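Local coordinates for protein GCN5-related N-acetyltransferase (PDB 4MY0) that probably transfers acetyl groups from acetyl-CoA to amino groups, perhaps of aminoglycosides, and combines GNAT acetyltransferase domains with a sterol carrier protein domain, at residues 305-310 against 340-345; 50-54 against 110-114; 291-296 against 327-331; 13-18 against 44-49. All coordinates share one frame; numbering follows the deposited sequence. Where two conformers were deposited one is given.

Interaction 1. Residues 305-310 against 340-345; sequences DLLIDD and VLQLGS
Strands 305-309 and 341-344 run parallel, their axes 4.7 Å apart at closest and inclined by 26°. Three nearly straight backbone bonds join them: Leu-307 N to Leu-341 O, Leu-343 N to Leu-307 O, and Asp-309 N to Leu-343 O, the last at 2.8 Å. Leu-307 thus grips the residues before and after Gln-342, its opposite number, the alternation that defines parallel pairing. Where the strands part, water takes over: one molecule links Asp-305 O with Leu-341 N, another Asp-309 O with Ser-345 N.

Aliphatic groups fill one face. Leu-306 and Leu-341 lie side by side and point the same way, CD2 to CD2 at 3.7 Å. Leu-343 has an almost eclipsed first torsion (chi1 8°), which swings its CD1 back across the gap to within 3.9 Å of Ile-308 CG1. Leu-307, on the face it shares with Gln-342, is crossed at about a right angle by Val-340, CG1 resting 3.7 Å from Leu-307 CB. The carboxylate of Asp-305 turns to Arg-319 and Arg-336, that of Asp-310 to Arg-283.

Helix 371-380 covers Leu-306 and Leu-341, and Gly-344 is the N-cap of the helix that follows. The middle strand 302-309 makes the one parallel pairing of an otherwise antiparallel five-stranded sheet, with 341-344, in the order 3-2-1-4-5, consistent with the sterol carrier protein fold.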
loop_
_atom_site.group_PDB
_atom_site.type_symbol
_atom_site.label_atom_id
_atom_site.label_comp_id
_atom_site.label_asym_id
_atom_site.label_seq_id
_atom_site.Cartn_x
_atom_site.Cartn_y
_atom_site.Cartn_z
ATOM N N ASP C 305 -3.726 -24.827 49.238
ATOM C CA ASP C 305 -3.579 -26.103 48.532
ATOM C C ASP C 305 -3.881 -25.980 47.032
ATOM O O ASP C 305 -4.716 -25.171 46.616
ATOM C CB ASP C 305 -4.455 -27.186 49.179
ATOM C CG ASP C 305 -3.779 -27.856 50.384
ATOM O OD1 ASP C 305 -2.783 -27.304 50.911
ATOM O OD2 ASP C 305 -4.251 -28.938 50.810
ATOM N N LEU C 306 -3.180 -26.778 46.229
ATOM C CA LEU C 306 -3.426 -26.874 44.795
ATOM C C LEU C 306 -3.591 -28.344 44.440
ATOM O O LEU C 306 -2.804 -29.184 44.892
ATOM C CB LEU C 306 -2.238 -26.324 44.010
ATOM C CG LEU C 306 -1.819 -24.896 44.319
ATOM C CD1 LEU C 306 -0.629 -24.505 43.458
ATOM C CD2 LEU C 306 -2.997 -23.947 44.094
ATOM N N LEU C 307 -4.603 -28.656 43.640
ATOM C CA LEU C 307 -4.753 -30.005 43.108
ATOM C C LEU C 307 -4.327 -29.978 41.643
ATOM O O LEU C 307 -4.984 -29.357 40.809
ATOM C CB LEU C 307 -6.192 -30.514 43.253
ATOM C CG LEU C 307 -6.428 -31.919 42.695
ATOM C CD1 LEU C 307 -5.496 -32.931 43.373
ATOM C CD2 LEU C 307 -7.878 -32.336 42.841
ATOM N N ILE C 308 -3.205 -30.625 41.342
ATOM C CA ILE C 308 -2.655 -30.603 39.989
ATOM C C ILE C 308 -2.997 -31.884 39.234
ATOM O O ILE C 308 -2.689 -32.991 39.688
ATOM C CB ILE C 308 -1.117 -30.429 40.013
ATOM C CG1 ILE C 308 -0.727 -29.074 40.615
ATOM C CG2 ILE C 308 -0.529 -30.585 38.607
ATOM C CD1 ILE C 308 0.793 -28.921 40.850
ATOM N N ASP C 309 -3.635 -31.724 38.083
ATOM C CA ASP C 309 -3.960 -32.836 37.200
ATOM C C ASP C 309 -3.056 -32.750 35.965
ATOM O O ASP C 309 -3.418 -32.096 34.981
ATOM C CB ASP C 309 -5.437 -32.723 36.787
ATOM C CG ASP C 309 -5.850 -33.767 35.764
ATOM O OD1 ASP C 309 -6.803 -33.503 34.998
ATOM O OD2 ASP C 309 -5.232 -34.852 35.725
ATOM N N ASP C 310 -1.877 -33.383 36.009
ATOM C CA ASP C 310 -0.952 -33.333 34.862
ATOM C C ASP C 310 -0.478 -34.730 34.472
ATOM O O ASP C 310 0.570 -35.196 34.931
ATOM C CB ASP C 310 0.245 -32.405 35.135
ATOM C CG ASP C 310 1.190 -32.270 33.926
ATOM O OD1 ASP C 310 2.292 -31.698 34.112
ATOM O OD2 ASP C 310 0.839 -32.731 32.807
ATOM N N VAL C 340 -10.759 -27.688 46.872
ATOM C CA VAL C 340 -9.428 -27.241 46.494
ATOM C C VAL C 340 -9.445 -26.693 45.080
ATOM O O VAL C 340 -10.189 -27.189 44.222
ATOM C CB VAL C 340 -8.390 -28.398 46.631
ATOM C CG1 VAL C 340 -8.769 -29.575 45.738
ATOM C CG2 VAL C 340 -6.955 -27.914 46.333
ATOM N N LEU C 341 -8.646 -25.656 44.844
ATOM C CA LEU C 341 -8.425 -25.173 43.493
ATOM C C LEU C 341 -7.794 -26.301 42.666
ATOM O O LEU C 341 -6.742 -26.843 43.035
ATOM C CB LEU C 341 -7.505 -23.953 43.507
ATOM C CG LEU C 341 -7.225 -23.366 42.121
ATOM C CD1 LEU C 341 -8.293 -22.360 41.803
ATOM C CD2 LEU C 341 -5.853 -22.738 42.041
ATOM N N GLN C 342 -8.433 -26.638 41.551
ATOM C CA GLN C 342 -7.956 -27.702 40.668
ATOM C C GLN C 342 -7.465 -27.110 39.350
ATOM O O GLN C 342 -8.127 -26.248 38.769
ATOM C CB GLN C 342 -9.088 -28.700 40.411
ATOM C CG GLN C 342 -9.671 -29.286 41.691
ATOM C CD GLN C 342 -11.174 -29.480 41.631
ATOM O OE1 GLN C 342 -11.731 -29.795 40.584
ATOM N NE2 GLN C 342 -11.835 -29.293 42.762
ATOM N N LEU C 343 -6.297 -27.555 38.890
ATOM C CA LEU C 343 -5.741 -27.081 37.615
ATOM C C LEU C 343 -4.998 -28.160 36.850
ATOM O O LEU C 343 -4.448 -29.089 37.444
ATOM C CB LEU C 343 -4.797 -25.890 37.793
ATOM C CG LEU C 343 -4.309 -25.353 39.131
ATOM C CD1 LEU C 343 -3.488 -26.371 39.884
ATOM C CD2 LEU C 343 -3.490 -24.092 38.875
ATOM N N GLY C 344 -4.984 -28.026 35.530
ATOM C CA GLY C 344 -4.178 -28.888 34.685
ATOM C C GLY C 344 -2.853 -28.193 34.447
ATOM O O GLY C 344 -2.571 -27.175 35.087
ATOM N N SER C 345 -2.054 -28.715 33.517
ATOM C CA SER C 345 -0.763 -28.110 33.191
ATOM C C SER C 345 -0.868 -26.677 32.643
ATOM O O SER C 345 -0.069 -25.802 33.015
ATOM C CB SER C 345 0.009 -28.995 32.207
ATOM O OG SER C 345 1.204 -28.362 31.780
HETATM O O HOH W 1 -7.272 -24.399 46.984
HETATM O O HOH W 2 -2.941 -31.023 32.294
#

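Interaction 2. Residues 50-54 against 110-114; sequences DGRFL and RSRDK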
loop_
_atom_site.group_PDB
_atom_site.type_symbol
_atom_site.label_atom_id
_atom_site.label_comp_id
_atom_site.label_asym_id
_atom_site.label_seq_id
_atom_site.Cartn_x
_atom_site.Cartn_y
_atom_site.Cartn_z
ATOM N N ASP C 50 25.470 -31.653 23.220
ATOM C CA ASP C 50 24.999 -31.534 24.599
ATOM C C ASP C 50 23.695 -32.308 24.835
ATOM O O ASP C 50 23.078 -32.183 25.892
ATOM C CB ASP C 50 24.853 -30.059 25.008
ATOM C CG ASP C 50 24.837 -29.860 26.531
ATOM O OD1 ASP C 50 25.448 -30.683 27.261
ATOM O OD2 ASP C 50 24.218 -28.872 26.997
ATOM N N GLY C 51 23.284 -33.117 23.860
ATOM C CA GLY C 51 22.091 -33.939 24.005
ATOM C C GLY C 51 20.818 -33.107 23.976
ATOM O O GLY C 51 19.806 -33.461 24.591
ATOM N N ARG C 52 20.865 -31.998 23.248
ATOM C CA ARG C 52 19.719 -31.099 23.183
ATOM C C ARG C 52 19.168 -30.935 21.761
ATOM O O ARG C 52 18.580 -29.894 21.413
ATOM C CB ARG C 52 20.078 -29.746 23.820
ATOM C CG ARG C 52 20.277 -29.800 25.352
ATOM C CD ARG C 52 21.173 -28.670 25.869
ATOM N NE ARG C 52 21.027 -27.479 25.050
ATOM C CZ ARG C 52 22.032 -26.719 24.632
ATOM N NH1 ARG C 52 23.276 -26.999 24.977
ATOM N NH2 ARG C 52 21.780 -25.664 23.872
ATOM N N PHE C 53 19.331 -31.975 20.946
ATOM C CA PHE C 53 18.762 -31.991 19.593
ATOM C C PHE C 53 18.037 -33.326 19.371
ATOM O O PHE C 53 18.678 -34.374 19.171
ATOM C CB PHE C 53 19.871 -31.817 18.544
ATOM C CG PHE C 53 19.427 -31.097 17.298
ATOM C CD1 PHE C 53 20.276 -30.205 16.663
ATOM C CD2 PHE C 53 18.158 -31.313 16.758
ATOM C CE1 PHE C 53 19.872 -29.522 15.510
ATOM C CE2 PHE C 53 17.743 -30.639 15.609
ATOM C CZ PHE C 53 18.603 -29.732 14.984
ATOM N N LEU C 54 16.711 -33.292 19.412
ATOM C CA LEU C 54 15.923 -34.513 19.283
ATOM C C LEU C 54 15.282 -34.627 17.906
ATOM O O LEU C 54 15.039 -33.620 17.235
ATOM C CB LEU C 54 14.851 -34.582 20.368
ATOM C CG LEU C 54 15.430 -34.792 21.773
ATOM C CD1 LEU C 54 14.374 -34.587 22.792
ATOM C CD2 LEU C 54 15.989 -36.186 21.909
ATOM N N ARG C 110 13.487 -35.172 27.795
ATOM C CA ARG C 110 14.904 -34.783 27.799
ATOM C C ARG C 110 15.102 -33.543 28.681
ATOM O O ARG C 110 16.027 -33.482 29.494
ATOM C CB ARG C 110 15.404 -34.522 26.369
ATOM C CG ARG C 110 16.867 -34.056 26.273
ATOM C CD ARG C 110 17.844 -35.070 26.903
ATOM N NE ARG C 110 17.648 -36.422 26.381
ATOM C CZ ARG C 110 18.134 -36.859 25.221
ATOM N NH1 ARG C 110 18.858 -36.053 24.449
ATOM N NH2 ARG C 110 17.896 -38.102 24.826
ATOM N N SER C 111 14.213 -32.563 28.537
ATOM C CA SER C 111 14.286 -31.362 29.380
ATOM C C SER C 111 14.220 -31.675 30.887
ATOM O O SER C 111 14.991 -31.115 31.667
ATOM C CB SER C 111 13.209 -30.362 28.992
ATOM O OG SER C 111 13.347 -29.962 27.628
ATOM N N ARG C 112 13.311 -32.566 31.291
ATOM C CA ARG C 112 13.213 -32.981 32.696
ATOM C C ARG C 112 14.478 -33.693 33.143
ATOM O O ARG C 112 14.981 -33.439 34.243
ATOM C CB ARG C 112 12.043 -33.937 32.918
ATOM C CG ARG C 112 10.664 -33.346 32.714
ATOM C CD ARG C 112 9.586 -34.413 32.896
ATOM N NE ARG C 112 9.415 -34.799 34.292
ATOM C CZ ARG C 112 9.909 -35.911 34.837
ATOM N NH1 ARG C 112 9.691 -36.181 36.123
ATOM N NH2 ARG C 112 10.619 -36.758 34.095
ATOM N N ASP C 113 14.980 -34.601 32.301
ATOM C CA ASP C 113 16.184 -35.366 32.629
ATOM C C ASP C 113 17.382 -34.450 32.885
ATOM O O ASP C 113 18.248 -34.763 33.696
ATOM C CB ASP C 113 16.522 -36.356 31.513
ATOM C CG ASP C 113 15.576 -37.538 31.478
ATOM O OD1 ASP C 113 14.848 -37.740 32.477
ATOM O OD2 ASP C 113 15.568 -38.265 30.455
ATOM N N LYS C 114 17.413 -33.317 32.183
ATOM C CA LYS C 114 18.489 -32.336 32.319
ATOM C C LYS C 114 18.280 -31.316 33.443
ATOM O O LYS C 114 19.043 -30.363 33.561
ATOM C CB LYS C 114 18.711 -31.607 30.985
ATOM C CG LYS C 114 19.737 -32.297 30.106
ATOM C CD LYS C 114 19.737 -31.749 28.695
ATOM C CE LYS C 114 20.766 -32.491 27.862
ATOM N NZ LYS C 114 22.115 -32.464 28.496
#
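Arg-110 reaches from its helix to the turn at Gly-51, and nearly every atom of its side chain finds something there. CB rests on Leu-54 CD1 at 3.7 Å. Bends at chi2 (58°) and chi3 (52°) then curl the chain around one carbonyl oxygen, with CG and CD both passing 3.4 Å from Gly-51 O. At the tip, NH1 donates to that same oxygen at 2.8 Å, with Gly-51 O in the guanidinium plane, although the donor itself stands 38° above the carbonyl plane. Leu-54 CD2 lies over one face of the guanidinium, 3.8 Å from NH1, and NH2 pairs with Asp-12.

Lys-114 serves the preceding carbonyl: its NZ donates to Asp-50 O at 2.8 Å, while CE packs 3.7 Å from Arg-52 CG. Its salt bridge to Asp-50 OD1 is long, 4.0 Å from NZ. Asp-50 OD2 offers its anti lone pair to Arg-52 NH1, completing a small charge network, and Arg-52 is further held by Ile-68 O, Asp-70 and Glu-46.

Both accepting carbonyls belong to the Schellman motif in which Gly-51, with positive phi, is the C-prime residue ending helix 34-49. The last turn of helix 99-113 is thereby tied to the link between that helix and strand 53-58; Leu-54 also packs on Leu-103 and Val-107, and Arg-110 on Ile-68 of strand 61-75.

Interaction 3. Residues 291-296 against 327-331; sequences IAARGF and GTGEL
Water and aromatic packing, more than direct backbone pairing, join residues 291-296 to 327-331: the end of helix 287-293 and the loop after it lie against strand 328-333, an outermost strand, within this chain, of the sterol carrier domain's sheet. The one direct hydrogen bond across the contact runs from Phe-296 N to Gly-327 O at 2.9 Å, its donor 45° above the carbonyl plane. Gly-327 CA answers with a CA-H...O contact of 3.4 Å to Phe-296 O.

From there the ring of Phe-296 reaches along the strand, its CG set anti to the carbonyl carbon (chi1 -73°), and brings CD2 to 3.4 Å from Gly-329 N. Gly-329 has no side chain to hold the ring off, so ring and backbone can approach this closely. Ile-291 uses the same bare stretch, its CG2 lying 3.6 Å from Gly-329 C. One face of the Phe-296 ring carries Arg-294 CD, 3.8 Å above its plane, while the guanidinium of Arg-294 runs on to Tyr-352, meeting both its carbonyl and its ring.

Two waters bridge helix end and strand. One accepts from Gly-329 N at 2.8 Å and can donate to Ile-291 O and Arg-294 O, though more acceptors lie in reach than it has protons; the second donates to Ala-292 O and Gly-329 O.

Beneath these, Ile-291 and Leu-331 both pack on Leu-322 of strand 318-325, Phe-296 leans on Val-324, and the ring of Phe-381 meets that of Phe-296 edge to face.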
loop_
_atom_site.group_PDB
_atom_site.type_symbol
_atom_site.label_atom_id
_atom_site.label_comp_id
_atom_site.label_asym_id
_atom_site.label_seq_id
_atom_site.Cartn_x
_atom_site.Cartn_y
_atom_site.Cartn_z
ATOM N N ILE C 291 8.771 -23.794 41.732
ATOM C CA ILE C 291 8.311 -22.917 42.800
ATOM C C ILE C 291 9.492 -22.525 43.695
ATOM O O ILE C 291 9.648 -21.358 44.063
ATOM C CB ILE C 291 7.212 -23.584 43.653
ATOM C CG1 ILE C 291 5.885 -23.643 42.887
ATOM C CG2 ILE C 291 7.076 -22.860 45.007
ATOM C CD1 ILE C 291 5.366 -22.254 42.426
ATOM N N ALA C 292 10.328 -23.507 44.029
ATOM C CA ALA C 292 11.481 -23.278 44.894
ATOM C C ALA C 292 12.440 -22.245 44.317
ATOM O O ALA C 292 13.087 -21.520 45.064
ATOM C CB ALA C 292 12.221 -24.587 45.164
ATOM N N ALA C 293 12.535 -22.178 42.990
ATOM C CA ALA C 293 13.492 -21.265 42.358
ATOM C C ALA C 293 12.898 -19.885 42.030
ATOM O O ALA C 293 13.640 -18.950 41.716
ATOM C CB ALA C 293 14.086 -21.906 41.113
ATOM N N ARG C 294 11.569 -19.762 42.100
ATOM C CA ARG C 294 10.886 -18.519 41.745
ATOM C C ARG C 294 11.084 -17.438 42.805
ATOM O O ARG C 294 11.182 -17.740 43.991
ATOM C CB ARG C 294 9.380 -18.763 41.568
ATOM C CG ARG C 294 8.659 -17.636 40.804
ATOM C CD ARG C 294 7.159 -17.848 40.765
ATOM N NE ARG C 294 6.476 -17.072 39.715
ATOM C CZ ARG C 294 6.137 -15.788 39.838
ATOM N NH1 ARG C 294 6.433 -15.131 40.953
ATOM N NH2 ARG C 294 5.499 -15.153 38.854
ATOM N N GLY C 295 11.147 -16.177 42.385
ATOM C CA GLY C 295 11.046 -15.081 43.344
ATOM C C GLY C 295 9.568 -14.822 43.569
ATOM O O GLY C 295 8.769 -15.012 42.651
ATOM N N PHE C 296 9.189 -14.432 44.780
ATOM C CA PHE C 296 7.790 -14.107 45.056
ATOM C C PHE C 296 7.674 -12.678 45.565
ATOM O O PHE C 296 8.619 -12.152 46.144
ATOM C CB PHE C 296 7.186 -15.087 46.069
ATOM C CG PHE C 296 6.916 -16.448 45.496
ATOM C CD1 PHE C 296 5.691 -16.733 44.908
ATOM C CD2 PHE C 296 7.893 -17.436 45.516
ATOM C CE1 PHE C 296 5.443 -17.979 44.354
ATOM C CE2 PHE C 296 7.645 -18.691 44.963
ATOM C CZ PHE C 296 6.424 -18.961 44.390
ATOM N N GLY C 327 9.286 -13.609 50.274
ATOM C CA GLY C 327 9.843 -13.636 48.935
ATOM C C GLY C 327 10.186 -15.012 48.401
ATOM O O GLY C 327 10.607 -15.139 47.254
ATOM N N THR C 328 10.006 -16.037 49.230
ATOM C CA THR C 328 10.381 -17.405 48.879
ATOM C C THR C 328 9.167 -18.350 48.938
ATOM O O THR C 328 8.265 -18.159 49.761
ATOM C CB THR C 328 11.532 -17.891 49.810
ATOM O OG1 THR C 328 12.790 -17.428 49.296
ATOM C CG2 THR C 328 11.574 -19.402 49.932
ATOM N N GLY C 329 9.125 -19.349 48.057
ATOM C CA GLY C 329 8.008 -20.281 48.025
ATOM C C GLY C 329 8.422 -21.741 48.121
ATOM O O GLY C 329 9.518 -22.117 47.701
ATOM N N GLU C 330 7.539 -22.567 48.674
ATOM C CA GLU C 330 7.756 -24.008 48.709
ATOM C C GLU C 330 6.469 -24.772 48.411
ATOM O O GLU C 330 5.395 -24.409 48.894
ATOM C CB GLU C 330 8.286 -24.447 50.076
ATOM C CG GLU C 330 8.943 -25.820 50.044
ATOM C CD GLU C 330 9.399 -26.297 51.418
ATOM O OE1 GLU C 330 10.120 -27.319 51.478
ATOM O OE2 GLU C 330 9.034 -25.660 52.432
ATOM N N LEU C 331 6.590 -25.846 47.638
ATOM C CA LEU C 331 5.453 -26.699 47.305
ATOM C C LEU C 331 5.673 -28.103 47.876
ATOM O O LEU C 331 6.625 -28.780 47.497
ATOM C CB LEU C 331 5.306 -26.780 45.789
ATOM C CG LEU C 331 3.961 -27.197 45.214
ATOM C CD1 LEU C 331 2.931 -26.104 45.479
ATOM C CD2 LEU C 331 4.096 -27.478 43.720
HETATM O O HOH W 3 10.988 -19.506 45.973
HETATM O O HOH W 4 12.587 -21.924 48.107
#

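Interaction 4. Residues 13-18 against 44-49; sequences ITETQL and AVEFVH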
loop_
_atom_site.group_PDB
_atom_site.type_symbol
_atom_site.label_atom_id
_atom_site.label_comp_id
_atom_site.label_asym_id
_atom_site.label_seq_id
_atom_site.Cartn_x
_atom_site.Cartn_y
_atom_site.Cartn_z
ATOM N N ILE C 13 19.452 -36.647 17.474
ATOM C CA ILE C 13 19.978 -36.248 16.169
ATOM C C ILE C 13 21.497 -36.228 16.234
ATOM O O ILE C 13 22.072 -35.679 17.182
ATOM C CB ILE C 13 19.448 -34.850 15.747
ATOM C CG1 ILE C 13 17.964 -34.931 15.388
ATOM C CG2 ILE C 13 20.235 -34.300 14.556
ATOM C CD1 ILE C 13 17.690 -35.784 14.150
ATOM N N THR C 14 22.148 -36.847 15.253
ATOM C CA THR C 14 23.605 -36.801 15.159
ATOM C C THR C 14 24.067 -35.767 14.131
ATOM O O THR C 14 23.266 -35.260 13.344
ATOM C CB THR C 14 24.182 -38.168 14.768
ATOM O OG1 THR C 14 23.651 -38.556 13.494
ATOM C CG2 THR C 14 23.812 -39.213 15.811
ATOM N N GLU C 15 25.367 -35.485 14.133
ATOM C CA GLU C 15 25.958 -34.488 13.246
ATOM C C GLU C 15 25.749 -34.809 11.764
ATOM O O GLU C 15 25.542 -33.909 10.947
ATOM C CB GLU C 15 27.451 -34.335 13.560
ATOM C CG GLU C 15 28.169 -33.291 12.713
ATOM C CD GLU C 15 29.419 -32.739 13.385
ATOM O OE1 GLU C 15 29.792 -33.234 14.471
ATOM O OE2 GLU C 15 30.024 -31.801 12.825
ATOM N N THR C 16 25.778 -36.094 11.420
ATOM C CA THR C 16 25.603 -36.515 10.031
ATOM C C THR C 16 24.139 -36.443 9.567
ATOM O O THR C 16 23.862 -36.529 8.375
ATOM C CB THR C 16 26.140 -37.945 9.798
ATOM O OG1 THR C 16 25.418 -38.865 10.628
ATOM C CG2 THR C 16 27.625 -38.028 10.128
ATOM N N GLN C 17 23.208 -36.299 10.506
ATOM C CA GLN C 17 21.791 -36.175 10.161
ATOM C C GLN C 17 21.353 -34.718 9.975
ATOM O O GLN C 17 20.180 -34.460 9.702
ATOM C CB GLN C 17 20.905 -36.824 11.235
ATOM C CG GLN C 17 20.991 -38.359 11.305
ATOM C CD GLN C 17 20.178 -38.932 12.459
ATOM O OE1 GLN C 17 20.275 -38.466 13.599
ATOM N NE2 GLN C 17 19.373 -39.946 12.169
ATOM N N LEU C 18 22.277 -33.771 10.133
ATOM C CA LEU C 18 21.916 -32.354 10.085
ATOM C C LEU C 18 21.433 -31.929 8.688
ATOM O O LEU C 18 20.478 -31.148 8.560
ATOM C CB LEU C 18 23.068 -31.470 10.582
ATOM C CG LEU C 18 23.328 -31.539 12.092
ATOM C CD1 LEU C 18 24.460 -30.607 12.504
ATOM C CD2 LEU C 18 22.054 -31.238 12.879
ATOM N N ALA C 44 24.007 -25.828 15.275
ATOM C CA ALA C 44 23.336 -27.110 15.515
ATOM C C ALA C 44 24.255 -28.127 16.218
ATOM O O ALA C 44 23.809 -28.893 17.071
ATOM C CB ALA C 44 22.800 -27.679 14.200
ATOM N N VAL C 45 25.534 -28.126 15.850
ATOM C CA VAL C 45 26.514 -29.060 16.423
ATOM C C VAL C 45 26.588 -28.965 17.957
ATOM O O VAL C 45 26.606 -29.993 18.646
ATOM C CB VAL C 45 27.906 -28.881 15.776
ATOM C CG1 VAL C 45 28.987 -29.607 16.571
ATOM C CG2 VAL C 45 27.886 -29.382 14.336
ATOM N N GLU C 46 26.612 -27.733 18.471
ATOM C CA GLU C 46 26.554 -27.461 19.905
ATOM C C GLU C 46 25.383 -28.218 20.542
ATOM O O GLU C 46 25.558 -28.926 21.536
ATOM C CB GLU C 46 26.437 -25.943 20.140
ATOM C CG GLU C 46 25.756 -25.509 21.453
ATOM C CD GLU C 46 24.724 -24.371 21.270
ATOM O OE1 GLU C 46 23.951 -24.101 22.227
ATOM O OE2 GLU C 46 24.685 -23.754 20.176
ATOM N N PHE C 47 24.197 -28.083 19.952
ATOM C CA PHE C 47 23.010 -28.771 20.448
ATOM C C PHE C 47 23.177 -30.292 20.411
ATOM O O PHE C 47 22.780 -30.989 21.350
ATOM C CB PHE C 47 21.790 -28.382 19.614
ATOM C CG PHE C 47 21.283 -26.982 19.873
ATOM C CD1 PHE C 47 20.315 -26.746 20.844
ATOM C CD2 PHE C 47 21.752 -25.907 19.125
ATOM C CE1 PHE C 47 19.829 -25.448 21.077
ATOM C CE2 PHE C 47 21.276 -24.613 19.354
ATOM C CZ PHE C 47 20.309 -24.385 20.329
ATOM N N VAL C 48 23.750 -30.798 19.320
ATOM C CA VAL C 48 23.952 -32.236 19.136
ATOM C C VAL C 48 24.848 -32.798 20.238
ATOM O O VAL C 48 24.554 -33.837 20.839
ATOM C CB VAL C 48 24.562 -32.540 17.741
ATOM C CG1 VAL C 48 25.317 -33.870 17.729
ATOM C CG2 VAL C 48 23.477 -32.519 16.665
ATOM N N HIS C 49 25.928 -32.086 20.522
ATOM C CA HIS C 49 26.908 -32.581 21.471
ATOM C C HIS C 49 26.452 -32.498 22.926
ATOM O O HIS C 49 26.971 -33.219 23.770
ATOM C CB HIS C 49 28.260 -31.897 21.255
ATOM C CG HIS C 49 28.940 -32.316 19.989
ATOM N ND1 HIS C 49 28.786 -33.575 19.445
ATOM C CD2 HIS C 49 29.763 -31.644 19.151
ATOM C CE1 HIS C 49 29.490 -33.662 18.332
ATOM N NE2 HIS C 49 30.092 -32.504 18.130
#
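Val-48 and Ala-44, a turn apart on helix 34-49, form the close side of this contact, meeting Ile-13 and Leu-18 at the two ends of segment 13-18. Both methyls of Leu-18 straddle Ala-44 CB, CD1 at 3.8 Å and CD2 at 3.9 Å. Val-48 presses against backbone instead: its CG2, anti to its own carbonyl carbon, lies 3.5 Å from Ile-13 O, and its CG1 lies 3.9 Å from Glu-15 N. The Leu-18 and Val-45 side chains cross at about a right angle, Leu-18 CD1 a slacker 4.1 Å from Val-45 CG2.

The opposite character appears at the exposed side, where Glu-15 and His-49 stand. With CG anti to the backbone N (chi1 -179°) and an extended chain beyond it, Glu-15 extends obliquely across Val-45 and lays OE2 3.6 Å from its CG2. Its other oxygen, OE1, comes to 3.7 Å from His-49 NE2; the carboxylate and ring planes are 67° apart, and the pair is not a hydrogen bond. Indeed none crosses between the two segments; apolar contact carries the joint.

Segment 13-18 has its own polar order. The amide of Gln-17 turns back so that OE1 takes Thr-14 N in its carbonyl plane, on a lone pair, at 3.0 Å, closing the side chain back over the start of the 3-10 segment 15-17.

Phe-53 of strand 53-58 lies beneath, touching Ile-13, Leu-18 and Ala-44, so the link from strand 8-12 into helix 18-26 and the end of helix 34-49 share one apolar floor.

The four contacts form two pairs in two domains. Interactions 2 and 4, with centres 13 Å apart, touch within the N-terminal GNAT domain: Arg-52 N reaches Phe-47 O, and Phe-53 O reaches Ile-13 N, both probable hydrogen bonds at 2.9 Å. Neither touches the cofactor; the side chains of Leu-54 and Ile-13 are about 13 and 14 Å from the bound coenzyme A-type ligand, but helix 99-113 begins with the acetyl-CoA-binding Gly-100 and Ser-101. Interactions 1 and 3, centred 18 Å apart, meet the same sheet of the sterol carrier domain. That domain is not remote: nearest atoms of interactions 1 and 2 are about 8 Å apart, and the side chain of Ser-345 is about 10 Å from that of acetyl-CoA-binding Tyr-129.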